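Local structure of protelomerase (Agrobacterium tumefaciens, 4F43) at residues Thr197-Arg205 with Tyr268-Phe276. The protein generates and protects the hairpin ends of linear DNA, acting as a protelomerase (telomere resolvase). The protein carries 1 engineered substitution. Residues are numbered along the deposited sequence; the frame is centred on the assembly and turned at random.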
loop_
_atom_site.group_PDB
_atom_site.type_symbol
_atom_site.label_atom_id
_atom_site.label_comp_id
_atom_site.label_asym_id
_atom_site.label_seq_id
_atom_site.Cartn_x
_atom_site.Cartn_y
_atom_site.Cartn_z
ATOM N N THR A 197 -2.476 -14.118 11.815
ATOM C CA THR A 197 -1.059 -14.460 11.806
ATOM C C THR A 197 -0.817 -15.656 10.893
ATOM O O THR A 197 -1.182 -16.783 11.225
ATOM C CB THR A 197 -0.549 -14.791 13.218
ATOM O OG1 THR A 197 -1.294 -15.895 13.750
ATOM C CG2 THR A 197 -0.708 -13.590 14.137
ATOM N N TYR A 198 -0.204 -15.409 9.740
ATOM C CA TYR A 198 0.041 -16.471 8.768
ATOM C C TYR A 198 1.513 -16.571 8.376
ATOM O O TYR A 198 2.286 -15.631 8.567
ATOM C CB TYR A 198 -0.848 -16.295 7.531
ATOM C CG TYR A 198 -0.562 -15.056 6.710
ATOM C CD1 TYR A 198 0.080 -15.148 5.483
ATOM C CD2 TYR A 198 -0.941 -13.794 7.157
ATOM C CE1 TYR A 198 0.338 -14.023 4.725
ATOM C CE2 TYR A 198 -0.682 -12.662 6.407
ATOM C CZ TYR A 198 -0.042 -12.784 5.190
ATOM O OH TYR A 198 0.217 -11.662 4.439
ATOM N N GLU A 199 1.889 -17.722 7.826
ATOM C CA GLU A 199 3.284 -18.014 7.516
ATOM C C GLU A 199 3.687 -17.510 6.133
ATOM O O GLU A 199 2.985 -17.736 5.148
ATOM C CB GLU A 199 3.540 -19.520 7.630
ATOM C CG GLU A 199 5.006 -19.916 7.607
ATOM C CD GLU A 199 5.210 -21.399 7.857
ATOM O OE1 GLU A 199 5.723 -21.756 8.940
ATOM O OE2 GLU A 199 4.856 -22.207 6.975
ATOM N N ILE A 200 4.826 -16.824 6.071
ATOM C CA ILE A 200 5.344 -16.288 4.817
ATOM C C ILE A 200 6.800 -16.699 4.607
ATOM O O ILE A 200 7.543 -16.878 5.571
ATOM C CB ILE A 200 5.253 -14.748 4.781
ATOM C CG1 ILE A 200 5.989 -14.138 5.977
ATOM C CG2 ILE A 200 3.804 -14.300 4.759
ATOM C CD1 ILE A 200 6.061 -12.628 5.943
ATOM N N PRO A 201 7.211 -16.862 3.342
ATOM C CA PRO A 201 8.607 -17.193 3.042
ATOM C C PRO A 201 9.511 -15.971 3.148
ATOM O O PRO A 201 9.041 -14.840 3.034
ATOM C CB PRO A 201 8.542 -17.667 1.589
ATOM C CG PRO A 201 7.384 -16.929 1.017
ATOM C CD PRO A 201 6.375 -16.848 2.127
ATOM N N VAL A 202 10.800 -16.208 3.369
ATOM C CA VAL A 202 11.791 -15.138 3.393
ATOM C C VAL A 202 12.970 -15.484 2.490
ATOM O O VAL A 202 13.236 -16.656 2.222
ATOM C CB VAL A 202 12.295 -14.855 4.820
ATOM C CG1 VAL A 202 11.227 -14.130 5.621
ATOM C CG2 VAL A 202 12.699 -16.143 5.508
ATOM N N LEU A 203 13.676 -14.459 2.024
ATOM C CA LEU A 203 14.732 -14.646 1.033
ATOM C C LEU A 203 16.127 -14.692 1.657
ATOM O O LEU A 203 17.135 -14.700 0.953
ATOM C CB LEU A 203 14.646 -13.561 -0.045
ATOM C CG LEU A 203 13.279 -13.492 -0.732
ATOM C CD1 LEU A 203 13.270 -12.448 -1.834
ATOM C CD2 LEU A 203 12.886 -14.856 -1.276
ATOM N N THR A 204 16.169 -14.721 2.983
ATOM C CA THR A 204 17.405 -14.962 3.720
ATOM C C THR A 204 17.036 -15.652 5.028
ATOM O O THR A 204 15.858 -15.716 5.377
ATOM C CB THR A 204 18.178 -13.659 4.002
ATOM O OG1 THR A 204 19.490 -13.972 4.489
ATOM C CG2 THR A 204 17.447 -12.813 5.027
ATOM N N ARG A 205 18.028 -16.172 5.745
ATOM C CA ARG A 205 17.756 -16.933 6.965
ATOM C C ARG A 205 16.957 -16.141 7.999
ATOM O O ARG A 205 17.204 -14.955 8.218
ATOM C CB ARG A 205 19.042 -17.504 7.571
ATOM C CG ARG A 205 20.292 -16.685 7.307
ATOM C CD ARG A 205 21.532 -17.513 7.600
ATOM N NE ARG A 205 22.770 -16.804 7.290
ATOM C CZ ARG A 205 23.536 -16.208 8.197
ATOM N NH1 ARG A 205 23.193 -16.233 9.477
ATOM N NH2 ARG A 205 24.648 -15.589 7.824
ATOM N N TYR A 268 9.919 -9.907 -4.706
ATOM C CA TYR A 268 9.766 -10.876 -3.627
ATOM C C TYR A 268 8.846 -12.012 -4.063
ATOM O O TYR A 268 9.170 -13.193 -3.888
ATOM C CB TYR A 268 9.216 -10.184 -2.378
ATOM C CG TYR A 268 8.708 -11.122 -1.310
ATOM C CD1 TYR A 268 9.584 -11.883 -0.549
ATOM C CD2 TYR A 268 7.348 -11.230 -1.049
ATOM C CE1 TYR A 268 9.119 -12.736 0.433
ATOM C CE2 TYR A 268 6.876 -12.075 -0.068
ATOM C CZ TYR A 268 7.762 -12.828 0.666
ATOM O OH TYR A 268 7.288 -13.672 1.642
ATOM N N ALA A 269 7.706 -11.644 -4.643
ATOM C CA ALA A 269 6.753 -12.622 -5.161
ATOM C C ALA A 269 7.392 -13.540 -6.200
ATOM O O ALA A 269 7.358 -14.770 -6.069
ATOM C CB ALA A 269 5.540 -11.920 -5.745
ATOM N N GLU A 270 7.985 -12.930 -7.222
ATOM C CA GLU A 270 8.596 -13.668 -8.323
ATOM C C GLU A 270 9.676 -14.638 -7.843
ATOM O O GLU A 270 9.685 -15.811 -8.223
ATOM C CB GLU A 270 9.193 -12.691 -9.337
ATOM C CG GLU A 270 9.488 -13.299 -10.697
ATOM C CD GLU A 270 8.254 -13.381 -11.577
ATOM O OE1 GLU A 270 7.162 -12.993 -11.111
ATOM O OE2 GLU A 270 8.376 -13.825 -12.737
ATOM N N VAL A 271 10.580 -14.140 -7.004
ATOM C CA VAL A 271 11.697 -14.942 -6.513
ATOM C C VAL A 271 11.243 -16.069 -5.586
ATOM O O VAL A 271 11.667 -17.217 -5.745
ATOM C CB VAL A 271 12.753 -14.071 -5.801
ATOM C CG1 VAL A 271 13.796 -14.946 -5.121
ATOM C CG2 VAL A 271 13.413 -13.124 -6.791
ATOM N N ALA A 272 10.380 -15.748 -4.626
ATOM C CA ALA A 272 9.913 -16.765 -3.688
ATOM C C ALA A 272 9.061 -17.824 -4.381
ATOM O O ALA A 272 9.017 -18.974 -3.942
ATOM C CB ALA A 272 9.165 -16.137 -2.533
ATOM N N TYR A 273 8.384 -17.439 -5.460
ATOM C CA TYR A 273 7.715 -18.431 -6.292
ATOM C C TYR A 273 8.757 -19.274 -7.015
ATOM O O TYR A 273 8.606 -20.486 -7.154
ATOM C CB TYR A 273 6.779 -17.778 -7.311
ATOM C CG TYR A 273 6.196 -18.772 -8.292
ATOM C CD1 TYR A 273 5.079 -19.528 -7.961
ATOM C CD2 TYR A 273 6.769 -18.962 -9.544
ATOM C CE1 TYR A 273 4.547 -20.445 -8.851
ATOM C CE2 TYR A 273 6.245 -19.872 -10.439
ATOM C CZ TYR A 273 5.134 -20.610 -10.089
ATOM O OH TYR A 273 4.609 -21.518 -10.980
ATOM N N HIS A 274 9.818 -18.618 -7.474
ATOM C CA HIS A 274 10.874 -19.294 -8.220
ATOM C C HIS A 274 11.622 -20.311 -7.358
ATOM O O HIS A 274 12.199 -21.267 -7.876
ATOM C CB HIS A 274 11.858 -18.267 -8.782
ATOM C CG HIS A 274 12.885 -18.851 -9.703
ATOM N ND1 HIS A 274 14.049 -19.433 -9.248
ATOM C CD2 HIS A 274 12.925 -18.935 -11.054
ATOM C CE1 HIS A 274 14.759 -19.854 -10.280
ATOM N NE2 HIS A 274 14.100 -19.564 -11.387
ATOM N N ASN A 275 11.606 -20.107 -6.045
ATOM C CA ASN A 275 12.367 -20.964 -5.139
ATOM C C ASN A 275 11.551 -21.954 -4.304
ATOM O O ASN A 275 11.947 -23.110 -4.149
ATOM C CB ASN A 275 13.250 -20.121 -4.213
ATOM C CG ASN A 275 14.423 -19.491 -4.939
ATOM O OD1 ASN A 275 14.360 -19.234 -6.140
ATOM N ND2 ASN A 275 15.507 -19.246 -4.209
ATOM N N PHE A 276 10.421 -21.508 -3.765
ATOM C CA PHE A 276 9.722 -22.287 -2.743
ATOM C C PHE A 276 8.398 -22.912 -3.181
ATOM O O PHE A 276 7.825 -23.719 -2.450
ATOM C CB PHE A 276 9.486 -21.429 -1.497
ATOM C CG PHE A 276 10.731 -20.797 -0.952
ATOM C CD1 PHE A 276 11.570 -21.504 -0.108
ATOM C CD2 PHE A 276 11.060 -19.493 -1.278
ATOM C CE1 PHE A 276 12.716 -20.924 0.397
ATOM C CE2 PHE A 276 12.205 -18.905 -0.776
ATOM C CZ PHE A 276 13.033 -19.622 0.063
#
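The ring of Tyr268 meets Pro201 and Leu203 along its edge: the carbonyl oxygen of Pro201 lies in the ring plane beside the hydroxyl, and Leu203 CD1 sits near that plane, 3.9 Å from Tyr268 CD1. Phe276 also offers its edge to Leu203, whose CD2 is 4.1 Å from Phe276 CE2, while CB of Asn275 lies above one face of the phenyl ring, offset toward the rim, and CA of Ala272 at its edge. Here, in the telomere resolvase catalytic domain, residues 268-276 of helix 263-276 run almost perpendicular to strand 198-201, an outermost strand of the four-stranded antiparallel sheet, and pack across its end. Pro201 points at the helix; its CG rests 4.0 Å from CB of Ala272, and Ile290 of helix 283-291 adds a further neighbour. Leu203 spreads its methyls: CD1 lies nearest the tyrosine but also touches Val271 CG1, while CD2 reaches Ala272, Phe276 and, at 4.0 Å, Val271 CG1. With CG anti to the backbone N (chi1 166°), Tyr268 extends its phenol toward the strand end. Arg153 gives the same hydroxyl a second, weak hydrogen bond, so the hydroxyl of the buried Tyr268 links helix, strand and a loop. Its proton goes to Pro201: Tyr268 OH lies 2.5 Å from Pro201 O, with a C=O...donor angle of 138° and the hydroxyl tilted 25° from the carbonyl plane.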